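Retinol dehydratase (PDB 1X8J) dehydrates retinol to anhydroretinol, probably by way of the sulfotransferase activity of its family, and binds calcium ions. Local coordinates at residues A26-F31 against Y202-Q207; E128-E133 against R299-L304; K286-G291 against H309-G314. The protein carries 2 engineered substitutions. All coordinates share one frame; numbering follows the deposited sequence.

Interaction 1: A26-F31 against Y202-Q207; sequences ANLGAF and YLLNKQ
Asn205 faces the backbone of residues 26-30 and grips it through both its own backbone and its side chain. Its backbone N donates to Asn27 O at 2.8 Å, while the carboxamide reaches further. ND2 gives a weak bond to Ala26 O, and a second weak one to Lys25 O. OD1 accepts from Ala30 N at 3.1 Å in the carbonyl plane, on a lone pair. An amide suits this place because it donates to carbonyls of helix 18-28 and accepts from the type I turn, Leu28 to Phe31, at once. A water donates to Leu203 O and accepts a weak bond from Phe31 N; its very short approach to Asn205 OD1 is doubtful. An alanine here would remove both arms of the amide and would probably leave Ala30 N without its side-chain acceptor and the turn freer to shift.

Leu203 runs alongside Phe31, the two side chains extending in a common direction. The leucine methyl CD2 sits over one face of the ring, 3.5 Å from its centroid, a CH-pi contact that is offset toward CE1 and CZ. Phe31 brings its ring here with CG anti to the backbone N (chi1 -167°), and Tyr120 meets the same ring edge-to-face. Beside this pair Leu28 CD2 packs on Leu204 CD1 at 3.9 Å.

Tyr202, with positive phi, is the C-prime residue of a Schellman motif that ends helix 187-200, from which residues 203-205 run on to meet the N-terminal helix. Phe31 also touches the bound androsterone, so the Phe31 end of the contact probably borders the steroid site.

Interaction 2: E128-E133 against R299-L304; sequences ENLDME and REIGIL
Leu130 and Asp131 close on the last carbonyl of helix 297-301. Asp131 N donates to Ile301 O at 3.1 Å, with the N-H pointing almost straight at it (163°), and Leu130 CA adds a CA-H...O contact to the same oxygen at 3.4 Å. A carbonyl at a helix C-terminus lacks the usual partner one turn on, and here the 130-131 backbone supplies one. The Leu130 side chain folds over the same spot: CD2 lies 3.3 Å from Ile301 O and packs on Ile303 CG2 at 3.7 Å.

Gly302 lets the chain turn away. Its phi of 105° is easy only without a side chain, and a CB would press into Leu130 CD2. Asp131 is the N-cap of helix 132-141; with CG anti to the backbone N (chi1 -180°), the carboxylate turns so that OD1 takes a weak bond from Arg134 N, a common use of aspartate at that position.

Further out, Leu130 and Ile303 both lean on Tyr135; Ile303 also meets Leu138, and its side chain is about 4 Å from bound androsterone. The side chains of Asn121, a calcium ligand, and Leu130 are about 4 Å apart. The contact thus sets the start of helix 132-141 against the end of helix 297-301, with Ile303 turned onto the flank of the former.

Interaction 3: K286-G291 against H309-G314; sequences KFKNNG and HFIRKG. With A3P (adenosine-3'-5'-diphosphate), chain D.
The side chains of Lys288 and Ile311 run antiparallel alongside one another. The lysine chain is extended and bends only at its end (chi4 62°), which brings NZ to Ile311 O at 2.9 Å, nearly along the C=O axis. Its methylenes meanwhile lie along the isoleucine, Lys288 CB against Ile311 CG2 at 3.5 Å, so a long flexible residue serves both as apolar packing and as donor. Lys288 NZ also lies 4.0 Å from His309 ND1. The longer branch of Ile311 ends in CD1, which lies 3.4 Å from Phe287 O and meets the Phe287 ring obliquely, 3.9 Å from CD2.

Phe287 presents its edge to the adenine of the bound adenosine-3'-5'-diphosphate, with CD2 3.2 Å from N7. Ile311 is followed by Arg312, Lys313 and Gly314, the Arg-Lys-Gly opening of the sulfotransferase signature that binds the 3'-phosphate of the nucleotide. Arg312 N donates to the ribose O2', while its side chain, bent at chi3, brings NE to O3P at 3.0 Å and NH2 weakly to the same oxygen. O2P lies over one face of the guanidinium and is held by two backbone donors, Lys313 N and Gly314 N, each at 2.9 Å. Glycine fits the last place because its phi is positive and a CB would crowd the adenine N3.

From the N terminus, interaction 1 closes the first large loop, joining helix 18-28 and the turn after it to the loop after helix 187-200. Interaction 2 opens inside it at 128-133 and closes outside it at 299-304, so the two cross. Interaction 3 opens at 286-291, after interaction 1 has closed, and crosses interaction 2 by closing at 309-314 over a short span. Segment 299-304 lies between the others: Tyr202 OH makes a weak hydrogen bond with Leu304 O, and Arg299 packs on His309 as Leu304 does on Phe310. Interactions 1 and 3 do not touch, so it is segment 299-304 that connects the surroundings of helix 18-28 to the nucleotide-binding loop.

Interaction 1: A26-F31 against Y202-Q207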
loop_
_atom_site.group_PDB
_atom_site.type_symbol
_atom_site.label_atom_id
_atom_site.label_comp_id
_atom_site.label_asym_id
_atom_site.label_seq_id
_atom_site.Cartn_x
_atom_site.Cartn_y
_atom_site.Cartn_z
ATOM N N ALA A 26 -3.846 -1.022 -3.104
ATOM C CA ALA A 26 -3.799 -1.668 -1.798
ATOM C C ALA A 26 -5.182 -1.896 -1.194
ATOM O O ALA A 26 -5.355 -2.770 -0.341
ATOM C CB ALA A 26 -2.945 -0.843 -0.839
ATOM N N ASN A 27 -6.164 -1.124 -1.639
ATOM C CA ASN A 27 -7.513 -1.248 -1.102
ATOM C C ASN A 27 -8.571 -1.702 -2.099
ATOM O O ASN A 27 -9.590 -2.263 -1.704
ATOM C CB ASN A 27 -7.931 0.086 -0.498
ATOM C CG ASN A 27 -6.914 0.611 0.502
ATOM O OD1 ASN A 27 -6.613 1.805 0.519
ATOM N ND2 ASN A 27 -6.380 -0.281 1.345
ATOM N N LEU A 28 -8.328 -1.469 -3.387
ATOM C CA LEU A 28 -9.293 -1.834 -4.424
ATOM C C LEU A 28 -8.703 -2.682 -5.548
ATOM O O LEU A 28 -9.407 -3.036 -6.500
ATOM C CB LEU A 28 -9.898 -0.568 -5.027
ATOM C CG LEU A 28 -10.511 0.400 -4.019
ATOM C CD1 LEU A 28 -10.965 1.665 -4.728
ATOM C CD2 LEU A 28 -11.675 -0.279 -3.308
ATOM N N GLY A 29 -7.418 -3.005 -5.434
ATOM C CA GLY A 29 -6.746 -3.793 -6.455
ATOM C C GLY A 29 -7.426 -5.079 -6.896
ATOM O O GLY A 29 -7.387 -5.417 -8.077
ATOM N N ALA A 30 -8.052 -5.794 -5.964
ATOM C CA ALA A 30 -8.707 -7.058 -6.293
ATOM C C ALA A 30 -9.864 -6.861 -7.252
ATOM O O ALA A 30 -10.183 -7.749 -8.036
ATOM C CB ALA A 30 -9.185 -7.761 -5.030
ATOM N N PHE A 31 -10.494 -5.697 -7.197
ATOM C CA PHE A 31 -11.595 -5.440 -8.103
ATOM C C PHE A 31 -10.997 -5.192 -9.496
ATOM O O PHE A 31 -10.041 -4.429 -9.647
ATOM C CB PHE A 31 -12.415 -4.235 -7.642
ATOM C CG PHE A 31 -13.725 -4.107 -8.352
ATOM C CD1 PHE A 31 -14.698 -5.092 -8.213
ATOM C CD2 PHE A 31 -13.968 -3.039 -9.209
ATOM C CE1 PHE A 31 -15.898 -5.016 -8.924
ATOM C CE2 PHE A 31 -15.164 -2.956 -9.923
ATOM C CZ PHE A 31 -16.129 -3.946 -9.780
ATOM N N TYR A 202 -18.350 -6.232 -2.906
ATOM C CA TYR A 202 -17.011 -6.802 -3.046
ATOM C C TYR A 202 -16.102 -5.959 -3.922
ATOM O O TYR A 202 -15.452 -6.476 -4.826
ATOM C CB TYR A 202 -17.067 -8.216 -3.630
ATOM C CG TYR A 202 -17.956 -9.175 -2.878
ATOM C CD1 TYR A 202 -19.272 -9.400 -3.284
ATOM C CD2 TYR A 202 -17.468 -9.900 -1.799
ATOM C CE1 TYR A 202 -20.075 -10.336 -2.641
ATOM C CE2 TYR A 202 -18.263 -10.842 -1.141
ATOM C CZ TYR A 202 -19.563 -11.059 -1.573
ATOM O OH TYR A 202 -20.329 -12.029 -0.968
ATOM N N LEU A 203 -16.054 -4.661 -3.656
ATOM C CA LEU A 203 -15.206 -3.760 -4.417
ATOM C C LEU A 203 -13.896 -3.584 -3.662
ATOM O O LEU A 203 -12.821 -3.460 -4.252
ATOM C CB LEU A 203 -15.883 -2.395 -4.553
ATOM C CG LEU A 203 -17.269 -2.344 -5.187
ATOM C CD1 LEU A 203 -17.783 -0.903 -5.179
ATOM C CD2 LEU A 203 -17.188 -2.870 -6.608
ATOM N N LEU A 204 -14.015 -3.589 -2.340
ATOM C CA LEU A 204 -12.898 -3.392 -1.436
ATOM C C LEU A 204 -12.183 -4.697 -1.096
ATOM O O LEU A 204 -12.813 -5.748 -1.040
ATOM C CB LEU A 204 -13.431 -2.733 -0.164
ATOM C CG LEU A 204 -12.462 -2.331 0.944
ATOM C CD1 LEU A 204 -11.506 -1.280 0.428
ATOM C CD2 LEU A 204 -13.257 -1.799 2.134
ATOM N N ASN A 205 -10.870 -4.627 -0.880
ATOM C CA ASN A 205 -10.093 -5.811 -0.528
ATOM C C ASN A 205 -10.520 -6.255 0.872
ATOM O O ASN A 205 -10.536 -5.455 1.815
ATOM C CB ASN A 205 -8.580 -5.516 -0.541
ATOM C CG ASN A 205 -8.037 -5.207 -1.943
ATOM O OD1 ASN A 205 -8.607 -5.609 -2.956
ATOM N ND2 ASN A 205 -6.914 -4.505 -1.995
ATOM N N LYS A 206 -10.864 -7.533 1.001
ATOM C CA LYS A 206 -11.322 -8.086 2.274
ATOM C C LYS A 206 -10.364 -7.823 3.436
ATOM O O LYS A 206 -10.773 -7.837 4.598
ATOM C CB LYS A 206 -11.555 -9.592 2.126
ATOM C CG LYS A 206 -12.426 -9.968 0.933
ATOM C CD LYS A 206 -11.744 -11.034 0.081
ATOM C CE LYS A 206 -12.529 -11.334 -1.188
ATOM N NZ LYS A 206 -11.823 -12.347 -2.031
ATOM N N GLN A 207 -9.097 -7.574 3.122
ATOM C CA GLN A 207 -8.098 -7.318 4.158
ATOM C C GLN A 207 -8.019 -5.842 4.558
ATOM O O GLN A 207 -7.402 -5.498 5.565
ATOM C CB GLN A 207 -6.724 -7.814 3.696
HETATM O O HOH W 1 -10.736 -5.115 -4.118
#

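Interaction 2: E128-E133 against R299-L304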
loop_
_atom_site.group_PDB
_atom_site.type_symbol
_atom_site.label_atom_id
_atom_site.label_comp_id
_atom_site.label_asym_id
_atom_site.label_seq_id
_atom_site.Cartn_x
_atom_site.Cartn_y
_atom_site.Cartn_z
ATOM N N GLU A 128 -19.791 -20.192 -7.950
ATOM C CA GLU A 128 -20.640 -21.315 -8.340
ATOM C C GLU A 128 -22.121 -21.208 -7.995
ATOM O O GLU A 128 -22.946 -21.869 -8.622
ATOM C CB GLU A 128 -20.103 -22.620 -7.739
ATOM C CG GLU A 128 -18.705 -22.546 -7.125
ATOM C CD GLU A 128 -18.687 -21.902 -5.743
ATOM O OE1 GLU A 128 -19.528 -22.271 -4.893
ATOM O OE2 GLU A 128 -17.820 -21.038 -5.505
ATOM N N ASN A 129 -22.470 -20.394 -7.005
ATOM C CA ASN A 129 -23.873 -20.275 -6.622
ATOM C C ASN A 129 -24.643 -19.228 -7.418
ATOM O O ASN A 129 -25.865 -19.098 -7.281
ATOM C CB ASN A 129 -23.979 -19.981 -5.128
ATOM C CG ASN A 129 -23.261 -21.016 -4.290
ATOM O OD1 ASN A 129 -23.357 -22.219 -4.552
ATOM N ND2 ASN A 129 -22.541 -20.558 -3.273
ATOM N N LEU A 130 -23.927 -18.490 -8.257
ATOM C CA LEU A 130 -24.549 -17.463 -9.074
ATOM C C LEU A 130 -25.681 -17.992 -9.943
ATOM O O LEU A 130 -25.633 -19.123 -10.426
ATOM C CB LEU A 130 -23.507 -16.811 -9.990
ATOM C CG LEU A 130 -22.553 -15.774 -9.404
ATOM C CD1 LEU A 130 -21.501 -15.402 -10.435
ATOM C CD2 LEU A 130 -23.342 -14.541 -8.975
ATOM N N ASP A 131 -26.713 -17.170 -10.107
ATOM C CA ASP A 131 -27.825 -17.491 -10.991
ATOM C C ASP A 131 -27.252 -16.864 -12.269
ATOM O O ASP A 131 -27.330 -15.646 -12.456
ATOM C CB ASP A 131 -29.089 -16.749 -10.551
ATOM C CG ASP A 131 -30.283 -17.052 -11.435
ATOM O OD1 ASP A 131 -30.092 -17.230 -12.657
ATOM O OD2 ASP A 131 -31.418 -17.096 -10.914
ATOM N N MET A 132 -26.647 -17.685 -13.123
ATOM C CA MET A 132 -26.010 -17.177 -14.336
ATOM C C MET A 132 -26.882 -16.421 -15.309
ATOM O O MET A 132 -26.446 -15.418 -15.866
ATOM C CB MET A 132 -25.283 -18.300 -15.088
ATOM C CG MET A 132 -23.992 -18.773 -14.420
ATOM S SD MET A 132 -22.756 -17.475 -14.095
ATOM C CE MET A 132 -22.070 -17.180 -15.783
ATOM N N GLU A 133 -28.105 -16.886 -15.537
ATOM C CA GLU A 133 -28.951 -16.172 -16.477
ATOM C C GLU A 133 -29.076 -14.727 -16.001
ATOM O O GLU A 133 -28.726 -13.804 -16.728
ATOM C CB GLU A 133 -30.329 -16.835 -16.603
ATOM C CG GLU A 133 -31.200 -16.212 -17.703
ATOM C CD GLU A 133 -32.422 -17.053 -18.065
ATOM O OE1 GLU A 133 -33.251 -16.584 -18.876
ATOM O OE2 GLU A 133 -32.553 -18.184 -17.547
ATOM N N ARG A 299 -29.200 -10.268 -4.045
ATOM C CA ARG A 299 -28.635 -11.286 -3.170
ATOM C C ARG A 299 -29.007 -12.696 -3.650
ATOM O O ARG A 299 -28.223 -13.630 -3.511
ATOM C CB ARG A 299 -29.113 -11.081 -1.735
ATOM C CG ARG A 299 -28.335 -11.907 -0.714
ATOM C CD ARG A 299 -28.882 -11.671 0.678
ATOM N NE ARG A 299 -28.926 -10.245 0.998
ATOM C CZ ARG A 299 -27.864 -9.512 1.314
ATOM N NH1 ARG A 299 -26.661 -10.068 1.358
ATOM N NH2 ARG A 299 -28.007 -8.214 1.569
ATOM N N GLU A 300 -30.203 -12.847 -4.210
ATOM C CA GLU A 300 -30.644 -14.141 -4.728
ATOM C C GLU A 300 -29.808 -14.450 -5.972
ATOM O O GLU A 300 -29.569 -15.609 -6.300
ATOM C CB GLU A 300 -32.128 -14.089 -5.096
ATOM C CG GLU A 300 -33.004 -13.465 -4.011
ATOM C CD GLU A 300 -34.433 -13.236 -4.468
ATOM O OE1 GLU A 300 -34.626 -12.744 -5.604
ATOM O OE2 GLU A 300 -35.363 -13.534 -3.685
ATOM N N ILE A 301 -29.375 -13.402 -6.667
ATOM C CA ILE A 301 -28.543 -13.586 -7.847
ATOM C C ILE A 301 -27.162 -14.073 -7.400
ATOM O O ILE A 301 -26.496 -14.827 -8.115
ATOM C CB ILE A 301 -28.385 -12.285 -8.645
ATOM C CG1 ILE A 301 -29.708 -11.948 -9.341
ATOM C CG2 ILE A 301 -27.240 -12.432 -9.640
ATOM C CD1 ILE A 301 -29.638 -10.748 -10.274
ATOM N N GLY A 302 -26.747 -13.632 -6.211
ATOM C CA GLY A 302 -25.470 -14.049 -5.659
ATOM C C GLY A 302 -24.317 -13.060 -5.675
ATOM O O GLY A 302 -23.168 -13.468 -5.519
ATOM N N ILE A 303 -24.593 -11.766 -5.837
ATOM C CA ILE A 303 -23.500 -10.800 -5.871
ATOM C C ILE A 303 -23.406 -9.857 -4.677
ATOM O O ILE A 303 -22.668 -8.869 -4.725
ATOM C CB ILE A 303 -23.537 -9.949 -7.151
ATOM C CG1 ILE A 303 -24.788 -9.063 -7.159
ATOM C CG2 ILE A 303 -23.485 -10.852 -8.365
ATOM C CD1 ILE A 303 -24.745 -7.962 -8.218
ATOM N N LEU A 304 -24.138 -10.156 -3.607
ATOM C CA LEU A 304 -24.095 -9.318 -2.404
ATOM C C LEU A 304 -23.412 -10.037 -1.245
ATOM O O LEU A 304 -23.600 -11.237 -1.052
ATOM C CB LEU A 304 -25.508 -8.915 -1.986
ATOM C CG LEU A 304 -26.331 -8.078 -2.970
ATOM C CD1 LEU A 304 -27.613 -7.665 -2.270
ATOM C CD2 LEU A 304 -25.556 -6.835 -3.439
#

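Interaction 3: K286-G291 against H309-G314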
loop_
_atom_site.group_PDB
_atom_site.type_symbol
_atom_site.label_atom_id
_atom_site.label_comp_id
_atom_site.label_asym_id
_atom_site.label_seq_id
_atom_site.Cartn_x
_atom_site.Cartn_y
_atom_site.Cartn_z
ATOM N N LYS A 286 -39.560 0.303 7.205
ATOM C CA LYS A 286 -40.464 -0.029 6.121
ATOM C C LYS A 286 -39.737 0.050 4.764
ATOM O O LYS A 286 -39.863 -0.845 3.927
ATOM C CB LYS A 286 -41.662 0.926 6.159
ATOM C CG LYS A 286 -42.824 0.526 5.276
ATOM C CD LYS A 286 -44.051 1.371 5.592
ATOM C CE LYS A 286 -45.257 0.929 4.769
ATOM N NZ LYS A 286 -46.462 1.747 5.089
ATOM N N PHE A 287 -38.968 1.112 4.561
ATOM C CA PHE A 287 -38.230 1.301 3.317
ATOM C C PHE A 287 -37.152 0.223 3.148
ATOM O O PHE A 287 -36.991 -0.341 2.061
ATOM C CB PHE A 287 -37.587 2.690 3.313
ATOM C CG PHE A 287 -37.295 3.222 1.945
ATOM C CD1 PHE A 287 -38.320 3.385 1.013
ATOM C CD2 PHE A 287 -36.000 3.590 1.591
ATOM C CE1 PHE A 287 -38.062 3.909 -0.250
ATOM C CE2 PHE A 287 -35.731 4.113 0.329
ATOM C CZ PHE A 287 -36.766 4.274 -0.595
ATOM N N LYS A 288 -36.422 -0.050 4.226
ATOM C CA LYS A 288 -35.365 -1.061 4.241
ATOM C C LYS A 288 -35.913 -2.439 3.869
ATOM O O LYS A 288 -35.179 -3.307 3.399
ATOM C CB LYS A 288 -34.735 -1.113 5.636
ATOM C CG LYS A 288 -33.766 -2.267 5.875
ATOM C CD LYS A 288 -33.142 -2.169 7.269
ATOM C CE LYS A 288 -32.208 -3.340 7.567
ATOM N NZ LYS A 288 -31.050 -3.415 6.634
ATOM N N ASN A 289 -37.210 -2.633 4.081
ATOM C CA ASN A 289 -37.852 -3.898 3.767
ATOM C C ASN A 289 -38.676 -3.810 2.487
ATOM O O ASN A 289 -39.378 -4.748 2.122
ATOM C CB ASN A 289 -38.737 -4.344 4.934
ATOM C CG ASN A 289 -37.941 -5.016 6.030
ATOM O OD1 ASN A 289 -37.461 -6.135 5.858
ATOM N ND2 ASN A 289 -37.779 -4.332 7.157
ATOM N N ASN A 290 -38.585 -2.674 1.805
ATOM C CA ASN A 290 -39.319 -2.485 0.570
ATOM C C ASN A 290 -38.547 -3.155 -0.563
ATOM O O ASN A 290 -37.494 -2.671 -0.978
ATOM C CB ASN A 290 -39.483 -0.999 0.276
ATOM C CG ASN A 290 -40.383 -0.745 -0.915
ATOM O OD1 ASN A 290 -40.391 -1.519 -1.872
ATOM N ND2 ASN A 290 -41.141 0.346 -0.869
ATOM N N GLY A 291 -39.077 -4.265 -1.064
ATOM C CA GLY A 291 -38.409 -4.987 -2.133
ATOM C C GLY A 291 -38.158 -4.208 -3.413
ATOM O O GLY A 291 -37.266 -4.546 -4.193
ATOM N N HIS A 309 -26.243 -4.395 3.412
ATOM C CA HIS A 309 -27.461 -4.084 2.691
ATOM C C HIS A 309 -27.360 -2.688 2.091
ATOM O O HIS A 309 -26.581 -1.871 2.569
ATOM C CB HIS A 309 -28.660 -4.170 3.638
ATOM C CG HIS A 309 -28.757 -5.476 4.356
ATOM N ND1 HIS A 309 -27.987 -5.773 5.461
ATOM C CD2 HIS A 309 -29.467 -6.596 4.077
ATOM C CE1 HIS A 309 -28.216 -7.021 5.828
ATOM N NE2 HIS A 309 -29.109 -7.543 5.004
ATOM N N PHE A 310 -28.137 -2.423 1.045
ATOM C CA PHE A 310 -28.114 -1.105 0.423
ATOM C C PHE A 310 -28.662 -0.093 1.409
ATOM O O PHE A 310 -28.101 0.983 1.567
ATOM C CB PHE A 310 -28.949 -1.072 -0.853
ATOM C CG PHE A 310 -28.242 -1.629 -2.050
ATOM C CD1 PHE A 310 -28.292 -2.995 -2.337
ATOM C CD2 PHE A 310 -27.541 -0.782 -2.913
ATOM C CE1 PHE A 310 -27.655 -3.522 -3.476
ATOM C CE2 PHE A 310 -26.902 -1.293 -4.054
ATOM C CZ PHE A 310 -26.962 -2.671 -4.336
ATOM N N ILE A 311 -29.764 -0.453 2.062
ATOM C CA ILE A 311 -30.400 0.397 3.070
ATOM C C ILE A 311 -29.891 -0.179 4.390
ATOM O O ILE A 311 -30.356 -1.227 4.832
ATOM C CB ILE A 311 -31.923 0.284 2.952
ATOM C CG1 ILE A 311 -32.340 0.699 1.533
ATOM C CG2 ILE A 311 -32.602 1.160 3.980
ATOM C CD1 ILE A 311 -33.802 0.451 1.196
ATOM N N ARG A 312 -28.931 0.513 5.003
ATOM C CA ARG A 312 -28.263 0.049 6.223
ATOM C C ARG A 312 -28.785 0.442 7.608
ATOM O O ARG A 312 -29.615 -0.256 8.189
ATOM C CB ARG A 312 -26.782 0.432 6.116
ATOM C CG ARG A 312 -25.819 -0.418 6.925
ATOM C CD ARG A 312 -24.404 -0.134 6.469
ATOM N NE ARG A 312 -24.098 1.294 6.576
ATOM C CZ ARG A 312 -23.754 1.906 7.707
ATOM N NH1 ARG A 312 -23.665 1.211 8.836
ATOM N NH2 ARG A 312 -23.505 3.208 7.714
ATOM N N LYS A 313 -28.263 1.542 8.140
ATOM C CA LYS A 313 -28.624 2.038 9.464
ATOM C C LYS A 313 -29.550 3.255 9.401
ATOM O O LYS A 313 -30.410 3.428 10.266
ATOM C CB LYS A 313 -27.349 2.403 10.228
ATOM C CG LYS A 313 -26.986 1.483 11.388
ATOM C CD LYS A 313 -27.695 1.897 12.678
ATOM C CE LYS A 313 -26.972 1.366 13.918
ATOM N NZ LYS A 313 -26.821 -0.126 13.933
ATOM N N GLY A 314 -29.357 4.102 8.391
ATOM C CA GLY A 314 -30.197 5.276 8.220
ATOM C C GLY A 314 -30.118 6.306 9.333
ATOM O O GLY A 314 -31.119 6.933 9.675
HETATM P P1 A3P D . -26.203 4.544 5.829
HETATM O O1P A3P D . -25.608 5.504 6.774
HETATM O O2P A3P D . -27.196 3.717 6.515
HETATM O O3P A3P D . -25.150 3.716 5.202
HETATM P P2 A3P D . -27.870 6.511 -1.268
HETATM O O4P A3P D . -27.652 7.845 -1.816
HETATM O O5P A3P D . -29.240 6.067 -1.542
HETATM O O6P A3P D . -26.879 5.540 -1.812
HETATM O "O5'" A3P D . -27.661 6.592 0.291
HETATM C "C5'" A3P D . -27.769 5.466 1.129
HETATM C "C4'" A3P D . -27.873 5.924 2.586
HETATM O "O4'" A3P D . -29.243 6.388 2.826
HETATM C "C3'" A3P D . -27.642 4.801 3.581
HETATM O "O3'" A3P D . -26.940 5.375 4.711
HETATM C "C2'" A3P D . -29.075 4.301 3.807
HETATM O "O2'" A3P D . -29.342 3.412 4.893
HETATM C "C1'" A3P D . -29.829 5.618 3.867
HETATM N N9 A3P D . -31.272 5.452 3.631
HETATM C C8 A3P D . -31.932 4.774 2.616
HETATM N N7 A3P D . -33.239 4.810 2.686
HETATM C C5 A3P D . -33.478 5.564 3.830
HETATM C C6 A3P D . -34.685 6.007 4.513
HETATM N N6 A3P D . -35.931 5.717 4.093
HETATM N N1 A3P D . -34.537 6.780 5.669
HETATM C C2 A3P D . -33.292 7.102 6.136
HETATM N N3 A3P D . -32.099 6.741 5.583
HETATM C C4 A3P D . -32.258 5.976 4.431
#